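Local coordinates for protein isocitrate dehydrogenase [NAD] subunit 2, mitochondrial (Saccharomyces cerevisiae, PDB 3BLX) that forms, together with the IDH1 subunit, the octameric mitochondrial enzyme that oxidatively decarboxylates isocitrate to 2-oxoglutarate with NAD+ in the citric acid cycle, and also binds RNA, at residues N16-I27 with V49-V58; S39-A47 with F346-L354. All coordinates share one frame; numbering follows the deposited sequence.

Interaction 1: N16-I27 with V49-V58; sequences NPSTGKYTVSFI and VPIEWESCDV
Tyr22 and Thr23 pair in parallel with Ile51 and Glu52, the two strands of a beta-alpha-beta unit whose connection is helix 33-45. Three backbone bonds hold them: Tyr22 N to Pro50 O (2.6 Å), Glu52 N to Tyr22 O (3.0 Å) and Val24 N to Glu52 O (3.2 Å). The first is bent, its donor standing above the carbonyl plane; Pro50, which supplies the acceptor, is the centre of an inverse gamma turn. Beyond these bonds, Phe26 directs a ring edge at the face of Trp53, with planes at 83° and centroids 4.9 Å apart. Ile51 CG2 lies over the opposite indole face, toward its rim, and Val24 CG1 at the edge, beside CZ3; branched residues suit these places, their methyls reaching both neighbouring strand and ring. Val24 CG1 is set anti to the backbone N (chi1 172°), which turns CG2 toward Ile51 CG2, 3.7 Å away. At the solvent-facing end, the Glu52 carboxylate reaches back toward Thr19 and Asn16, whose ND2 donates to Thr19 OG1. Between the two segments, backbone hydrogen bonds thus run only from Tyr22 to Val24; aromatic and aliphatic packing continues the pairing, while Ser25 and Ile27 bond on to Val82 and Gly86.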
# COMPACT_ATOMS: atom_id res chain seq x y z
N ASN B 16 -55.35 -32.15 29.02
CA ASN B 16 -55.19 -33.55 28.63
C ASN B 16 -56.49 -34.32 28.90
O ASN B 16 -57.03 -34.24 30.02
CB ASN B 16 -54.03 -34.19 29.40
CG ASN B 16 -53.47 -35.42 28.72
OD1 ASN B 16 -53.53 -35.56 27.49
ND2 ASN B 16 -52.90 -36.33 29.52
N PRO B 17 -56.99 -35.04 27.89
CA PRO B 17 -58.25 -35.79 28.00
C PRO B 17 -58.30 -36.68 29.25
O PRO B 17 -59.35 -36.79 29.89
CB PRO B 17 -58.25 -36.66 26.74
CG PRO B 17 -57.44 -35.89 25.75
CD PRO B 17 -56.38 -35.18 26.55
N SER B 18 -57.16 -37.27 29.59
CA SER B 18 -57.07 -38.19 30.73
C SER B 18 -56.70 -37.51 32.05
O SER B 18 -57.47 -37.57 33.01
CB SER B 18 -56.08 -39.31 30.42
OG SER B 18 -54.81 -38.77 30.08
N THR B 19 -55.53 -36.86 32.09
CA THR B 19 -54.98 -36.29 33.33
C THR B 19 -55.72 -35.03 33.83
O THR B 19 -55.64 -34.69 35.02
CB THR B 19 -53.45 -35.98 33.21
OG1 THR B 19 -52.82 -36.98 32.40
CG2 THR B 19 -52.79 -35.96 34.59
N GLY B 20 -56.43 -34.34 32.94
CA GLY B 20 -57.08 -33.08 33.28
C GLY B 20 -56.03 -32.00 33.47
O GLY B 20 -56.25 -31.02 34.17
N LYS B 21 -54.88 -32.21 32.83
CA LYS B 21 -53.74 -31.33 32.96
C LYS B 21 -53.29 -30.85 31.58
O LYS B 21 -53.12 -31.66 30.67
CB LYS B 21 -52.58 -32.06 33.63
CG LYS B 21 -52.72 -32.26 35.13
CD LYS B 21 -51.39 -32.72 35.74
CE LYS B 21 -51.39 -32.57 37.26
NZ LYS B 21 -50.02 -32.64 37.86
N TYR B 22 -53.10 -29.54 31.44
CA TYR B 22 -52.62 -28.94 30.20
C TYR B 22 -51.17 -29.34 29.89
O TYR B 22 -50.32 -29.37 30.79
CB TYR B 22 -52.69 -27.42 30.28
CG TYR B 22 -54.09 -26.86 30.32
CD1 TYR B 22 -54.67 -26.48 31.53
CD2 TYR B 22 -54.82 -26.70 29.16
CE1 TYR B 22 -55.95 -25.96 31.57
CE2 TYR B 22 -56.10 -26.19 29.19
CZ TYR B 22 -56.66 -25.82 30.40
OH TYR B 22 -57.93 -25.31 30.42
N THR B 23 -50.90 -29.64 28.62
CA THR B 23 -49.54 -29.93 28.18
C THR B 23 -48.77 -28.64 27.85
O THR B 23 -49.26 -27.80 27.08
CB THR B 23 -49.54 -30.86 26.95
OG1 THR B 23 -50.70 -30.61 26.15
CG2 THR B 23 -49.55 -32.31 27.40
N VAL B 24 -47.58 -28.49 28.42
CA VAL B 24 -46.72 -27.33 28.19
C VAL B 24 -45.24 -27.70 27.92
O VAL B 24 -44.57 -28.23 28.80
CB VAL B 24 -46.78 -26.37 29.40
CG1 VAL B 24 -45.75 -25.27 29.26
CG2 VAL B 24 -48.17 -25.79 29.55
N SER B 25 -44.74 -27.41 26.72
CA SER B 25 -43.35 -27.69 26.38
C SER B 25 -42.44 -26.91 27.32
O SER B 25 -42.83 -25.88 27.83
CB SER B 25 -43.06 -27.31 24.94
OG SER B 25 -43.89 -28.00 24.03
N PHE B 26 -41.22 -27.39 27.55
CA PHE B 26 -40.33 -26.63 28.42
C PHE B 26 -39.10 -25.97 27.76
O PHE B 26 -39.11 -24.77 27.51
CB PHE B 26 -39.93 -27.43 29.64
CG PHE B 26 -39.76 -26.58 30.85
CD1 PHE B 26 -40.77 -26.47 31.78
CD2 PHE B 26 -38.60 -25.85 31.04
CE1 PHE B 26 -40.62 -25.67 32.89
CE2 PHE B 26 -38.45 -25.04 32.15
CZ PHE B 26 -39.46 -24.96 33.08
N ILE B 27 -38.05 -26.74 27.50
CA ILE B 27 -36.79 -26.15 27.06
C ILE B 27 -36.13 -25.52 28.26
O ILE B 27 -36.22 -24.33 28.47
CB ILE B 27 -36.94 -25.03 26.00
CG1 ILE B 27 -37.90 -25.43 24.89
CG2 ILE B 27 -35.56 -24.62 25.44
CD1 ILE B 27 -38.19 -24.33 23.91
N VAL B 49 -51.10 -26.66 40.02
CA VAL B 49 -51.59 -26.10 38.77
C VAL B 49 -51.69 -27.22 37.72
O VAL B 49 -50.85 -28.12 37.68
CB VAL B 49 -50.70 -24.93 38.26
CG1 VAL B 49 -50.43 -23.95 39.37
CG2 VAL B 49 -49.38 -25.44 37.72
N PRO B 50 -52.73 -27.16 36.88
CA PRO B 50 -53.11 -28.14 35.84
C PRO B 50 -52.12 -28.26 34.68
O PRO B 50 -52.52 -28.09 33.54
CB PRO B 50 -54.43 -27.58 35.30
CG PRO B 50 -54.90 -26.59 36.32
CD PRO B 50 -53.69 -26.04 36.97
N ILE B 51 -50.86 -28.56 34.97
CA ILE B 51 -49.82 -28.57 33.94
C ILE B 51 -48.84 -29.74 34.07
O ILE B 51 -48.28 -29.99 35.15
CB ILE B 51 -49.04 -27.23 33.94
CG1 ILE B 51 -49.97 -26.07 33.59
CG2 ILE B 51 -47.86 -27.27 32.96
CD1 ILE B 51 -49.36 -24.73 33.85
N GLU B 52 -48.65 -30.45 32.97
CA GLU B 52 -47.60 -31.46 32.85
C GLU B 52 -46.57 -30.98 31.83
O GLU B 52 -46.93 -30.55 30.73
CB GLU B 52 -48.20 -32.80 32.42
CG GLU B 52 -48.96 -32.75 31.11
CD GLU B 52 -49.69 -34.03 30.78
OE1 GLU B 52 -50.32 -34.63 31.69
OE2 GLU B 52 -49.63 -34.44 29.60
N TRP B 53 -45.30 -31.05 32.19
CA TRP B 53 -44.23 -30.56 31.33
C TRP B 53 -43.88 -31.50 30.17
O TRP B 53 -44.60 -32.46 29.91
CB TRP B 53 -43.00 -30.28 32.17
CG TRP B 53 -43.31 -29.35 33.31
CD1 TRP B 53 -43.20 -29.61 34.65
CD2 TRP B 53 -43.78 -27.99 33.21
NE1 TRP B 53 -43.56 -28.51 35.38
CE2 TRP B 53 -43.92 -27.50 34.53
CE3 TRP B 53 -44.08 -27.14 32.14
CZ2 TRP B 53 -44.35 -26.21 34.80
CZ3 TRP B 53 -44.51 -25.86 32.41
CH2 TRP B 53 -44.63 -25.40 33.73
N GLU B 54 -42.79 -31.22 29.47
CA GLU B 54 -42.41 -31.99 28.29
C GLU B 54 -41.10 -31.45 27.72
O GLU B 54 -41.05 -31.09 26.56
CB GLU B 54 -43.51 -31.93 27.23
CG GLU B 54 -43.33 -32.90 26.06
CD GLU B 54 -44.55 -32.99 25.15
OE1 GLU B 54 -45.65 -32.57 25.57
OE2 GLU B 54 -44.42 -33.50 24.01
N SER B 55 -40.06 -31.41 28.54
CA SER B 55 -38.81 -30.75 28.17
C SER B 55 -38.36 -31.04 26.74
O SER B 55 -38.23 -32.19 26.34
CB SER B 55 -37.71 -31.10 29.17
OG SER B 55 -37.80 -32.45 29.58
N CYS B 56 -38.12 -29.96 25.97
CA CYS B 56 -37.68 -30.05 24.59
C CYS B 56 -36.21 -29.68 24.45
O CYS B 56 -35.69 -28.92 25.25
CB CYS B 56 -38.47 -29.09 23.71
SG CYS B 56 -40.25 -29.30 23.74
N ASP B 57 -35.56 -30.20 23.42
CA ASP B 57 -34.24 -29.72 23.07
C ASP B 57 -34.36 -28.92 21.78
O ASP B 57 -35.01 -29.37 20.83
CB ASP B 57 -33.27 -30.88 22.89
CG ASP B 57 -31.84 -30.42 22.66
OD1 ASP B 57 -31.34 -29.61 23.46
OD2 ASP B 57 -31.20 -30.87 21.68
N VAL B 58 -33.76 -27.74 21.76
CA VAL B 58 -33.80 -26.87 20.58
C VAL B 58 -32.40 -26.61 20.01
O VAL B 58 -32.20 -25.67 19.24
CB VAL B 58 -34.47 -25.51 20.90
CG1 VAL B 58 -35.95 -25.68 21.18
CG2 VAL B 58 -33.77 -24.84 22.05

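Interaction 2: S39-A47 with F346-L354; sequences SVKKIFSAA and FTEAVIKRL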
# COMPACT_ATOMS: atom_id res chain seq x y z
N SER B 39 -36.86 -25.01 39.92
CA SER B 39 -37.61 -24.16 40.83
C SER B 39 -39.01 -23.82 40.34
O SER B 39 -39.91 -23.58 41.13
CB SER B 39 -36.86 -22.85 41.06
OG SER B 39 -37.77 -21.90 41.55
N VAL B 40 -39.19 -23.78 39.02
CA VAL B 40 -40.50 -23.44 38.50
C VAL B 40 -41.45 -24.61 38.64
O VAL B 40 -42.63 -24.43 38.89
CB VAL B 40 -40.45 -23.00 37.03
CG1 VAL B 40 -41.87 -22.82 36.48
CG2 VAL B 40 -39.64 -21.72 36.90
N LYS B 41 -40.92 -25.82 38.49
CA LYS B 41 -41.72 -27.03 38.59
C LYS B 41 -42.17 -27.28 40.04
O LYS B 41 -43.31 -27.69 40.29
CB LYS B 41 -40.94 -28.22 38.03
CG LYS B 41 -40.61 -28.11 36.55
CD LYS B 41 -39.66 -29.22 36.08
CE LYS B 41 -39.57 -29.25 34.55
NZ LYS B 41 -39.05 -30.52 34.00
N LYS B 42 -41.28 -27.02 40.99
CA LYS B 42 -41.56 -27.20 42.42
C LYS B 42 -42.60 -26.22 42.96
O LYS B 42 -43.26 -26.48 43.97
CB LYS B 42 -40.27 -27.08 43.24
CG LYS B 42 -39.27 -28.23 43.06
CD LYS B 42 -38.10 -28.14 44.05
CE LYS B 42 -37.14 -29.31 43.88
NZ LYS B 42 -36.02 -29.24 44.87
N ILE B 43 -42.73 -25.07 42.30
CA ILE B 43 -43.69 -24.05 42.68
C ILE B 43 -44.98 -24.23 41.91
O ILE B 43 -46.03 -23.74 42.31
CB ILE B 43 -43.12 -22.65 42.44
CG1 ILE B 43 -41.85 -22.44 43.25
CG2 ILE B 43 -44.11 -21.58 42.80
CD1 ILE B 43 -41.38 -21.00 43.29
N PHE B 44 -44.92 -24.95 40.80
CA PHE B 44 -46.10 -25.22 40.00
C PHE B 44 -46.80 -26.47 40.54
O PHE B 44 -48.03 -26.58 40.49
CB PHE B 44 -45.75 -25.38 38.51
CG PHE B 44 -46.00 -24.13 37.68
CD1 PHE B 44 -45.60 -22.88 38.12
CD2 PHE B 44 -46.63 -24.22 36.44
CE1 PHE B 44 -45.83 -21.75 37.36
CE2 PHE B 44 -46.85 -23.08 35.69
CZ PHE B 44 -46.45 -21.85 36.15
N SER B 45 -46.01 -27.39 41.07
CA SER B 45 -46.55 -28.58 41.73
C SER B 45 -47.12 -28.20 43.10
O SER B 45 -48.24 -28.57 43.44
CB SER B 45 -45.48 -29.67 41.87
OG SER B 45 -46.05 -30.92 42.23
N ALA B 46 -46.34 -27.43 43.86
CA ALA B 46 -46.73 -26.99 45.20
C ALA B 46 -47.96 -26.07 45.26
O ALA B 46 -48.57 -25.93 46.32
CB ALA B 46 -45.56 -26.32 45.91
N ALA B 47 -48.32 -25.45 44.14
CA ALA B 47 -49.52 -24.61 44.10
C ALA B 47 -50.63 -25.35 43.36
O ALA B 47 -51.69 -24.79 43.10
CB ALA B 47 -49.23 -23.30 43.42
N PHE B 346 -34.77 -19.95 48.35
CA PHE B 346 -35.72 -19.02 47.75
C PHE B 346 -36.98 -19.75 47.31
O PHE B 346 -38.09 -19.30 47.57
CB PHE B 346 -35.07 -18.29 46.57
CG PHE B 346 -35.90 -17.16 45.99
CD1 PHE B 346 -35.62 -15.85 46.32
CD2 PHE B 346 -36.92 -17.42 45.08
CE1 PHE B 346 -36.37 -14.81 45.79
CE2 PHE B 346 -37.67 -16.39 44.54
CZ PHE B 346 -37.40 -15.08 44.89
N THR B 347 -36.82 -20.89 46.64
CA THR B 347 -37.97 -21.58 46.05
C THR B 347 -39.03 -21.95 47.08
O THR B 347 -40.22 -21.78 46.84
CB THR B 347 -37.56 -22.84 45.24
OG1 THR B 347 -37.02 -23.84 46.11
CG2 THR B 347 -36.54 -22.48 44.21
N GLU B 348 -38.60 -22.45 48.24
CA GLU B 348 -39.56 -22.86 49.27
C GLU B 348 -39.99 -21.67 50.11
O GLU B 348 -41.09 -21.65 50.64
CB GLU B 348 -39.01 -24.00 50.13
CG GLU B 348 -37.57 -23.77 50.59
CD GLU B 348 -36.83 -25.08 50.86
OE1 GLU B 348 -35.67 -25.03 51.33
OE2 GLU B 348 -37.43 -26.14 50.60
N ALA B 349 -39.13 -20.65 50.21
CA ALA B 349 -39.50 -19.39 50.85
C ALA B 349 -40.71 -18.81 50.15
O ALA B 349 -41.53 -18.13 50.75
CB ALA B 349 -38.35 -18.41 50.83
N VAL B 350 -40.80 -19.09 48.85
CA VAL B 350 -41.93 -18.67 48.03
C VAL B 350 -43.09 -19.62 48.24
O VAL B 350 -44.24 -19.20 48.30
CB VAL B 350 -41.54 -18.61 46.52
CG1 VAL B 350 -42.77 -18.76 45.60
CG2 VAL B 350 -40.78 -17.33 46.21
N ILE B 351 -42.80 -20.92 48.33
CA ILE B 351 -43.85 -21.91 48.56
C ILE B 351 -44.52 -21.66 49.92
O ILE B 351 -45.68 -22.04 50.13
CB ILE B 351 -43.32 -23.37 48.49
CG1 ILE B 351 -42.50 -23.60 47.21
CG2 ILE B 351 -44.47 -24.37 48.54
CD1 ILE B 351 -41.89 -24.99 47.11
N LYS B 352 -43.77 -21.03 50.83
CA LYS B 352 -44.27 -20.64 52.15
C LYS B 352 -45.52 -19.78 52.03
O LYS B 352 -46.60 -20.16 52.47
CB LYS B 352 -43.21 -19.88 52.96
CG LYS B 352 -42.06 -20.72 53.50
CD LYS B 352 -42.56 -21.91 54.31
CE LYS B 352 -41.41 -22.81 54.77
NZ LYS B 352 -41.90 -24.02 55.50
N ARG B 353 -45.36 -18.60 51.42
CA ARG B 353 -46.47 -17.68 51.23
C ARG B 353 -47.25 -17.97 49.94
O ARG B 353 -48.03 -17.15 49.47
CB ARG B 353 -45.99 -16.22 51.27
CG ARG B 353 -44.66 -15.98 50.64
CD ARG B 353 -43.51 -16.20 51.61
NE ARG B 353 -43.03 -14.95 52.20
CZ ARG B 353 -41.91 -14.83 52.92
NH1 ARG B 353 -41.12 -15.88 53.14
NH2 ARG B 353 -41.57 -13.64 53.41
N LEU B 354 -47.06 -19.16 49.41
CA LEU B 354 -47.67 -19.55 48.14
C LEU B 354 -49.20 -19.47 48.15
O LEU B 354 -49.85 -19.22 47.13
CB LEU B 354 -47.21 -20.96 47.76
CG LEU B 354 -47.94 -21.58 46.57
CD1 LEU B 354 -47.70 -20.72 45.35
CD2 LEU B 354 -47.45 -23.00 46.34
OXT LEU B 354 -49.83 -19.66 49.18
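Leu354, the C-terminal residue, lays its CD2 methyl against the end of segment 39-47, 3.4 Å from Ala47 CB and 3.8 Å from Ala46 CB. Its CG stands anti to the backbone N (chi1 171°), carrying the isobutyl group across to the two alanines, whose small side chains let it come close to their backbone. Ala46 CB also receives Ile351 CG2 at 3.5 Å, while CD1 of the same isoleucine rests against the carbonyl oxygen of Lys42. One turn earlier, Ile43 reaches between the helices: its CD1 touches Val350 CG1 at 3.5 Å, the two side chains crossing at about a right angle, and its CG1 faces Ile351 CG1 at 4.2 Å. The reach of an isoleucine suits this place: its CB is not aimed at the other helix, and the terminal methyl bridges the gap. At the start of the contact, Thr347 turns its CG2 methyl to the Ser39 side chain. Its hydroxyl bonds instead to Ser344 O, one turn back, which settles the rotation and presents the methyl across the interface.

No hydrogen bond links the segments, so the contact is chiefly apolar. The axes run nearly parallel, 9.8 Å apart at an angle of 18°, so that contacts recur at Ser39, Ile43 and Ala46-Ala47. Helix 312-326 also borders this contact, with Ile326 against Val350 and Gln317 against Ala47. Val40 and Phe44, which point away from segment 346-354, pack on helix 296-309, and Phe44 also meets Trp53 of the segment that carries strand 51-52.

Helix 33-45 joins the two contacts: it connects the strands paired in interaction 1 and supplies one side of interaction 2, whose centre lies about 18 Å from that of the first. Phe44, turned away from segment 346-354, meets the other contact, its CD2 lying 3.4 Å from Trp53 CZ2 and its CE2 3.5 Å from Ile51 CD1. Lys41 likewise turns to interaction 1, giving Phe26 a cation-pi contact while its amine bridges to Glu28. Only interaction 1 approaches a probable substrate site: the side chain of Ile27 is about 11 Å from that of Arg104, inferred from relatives to bind substrate, whereas interaction 2 is remote from such sites.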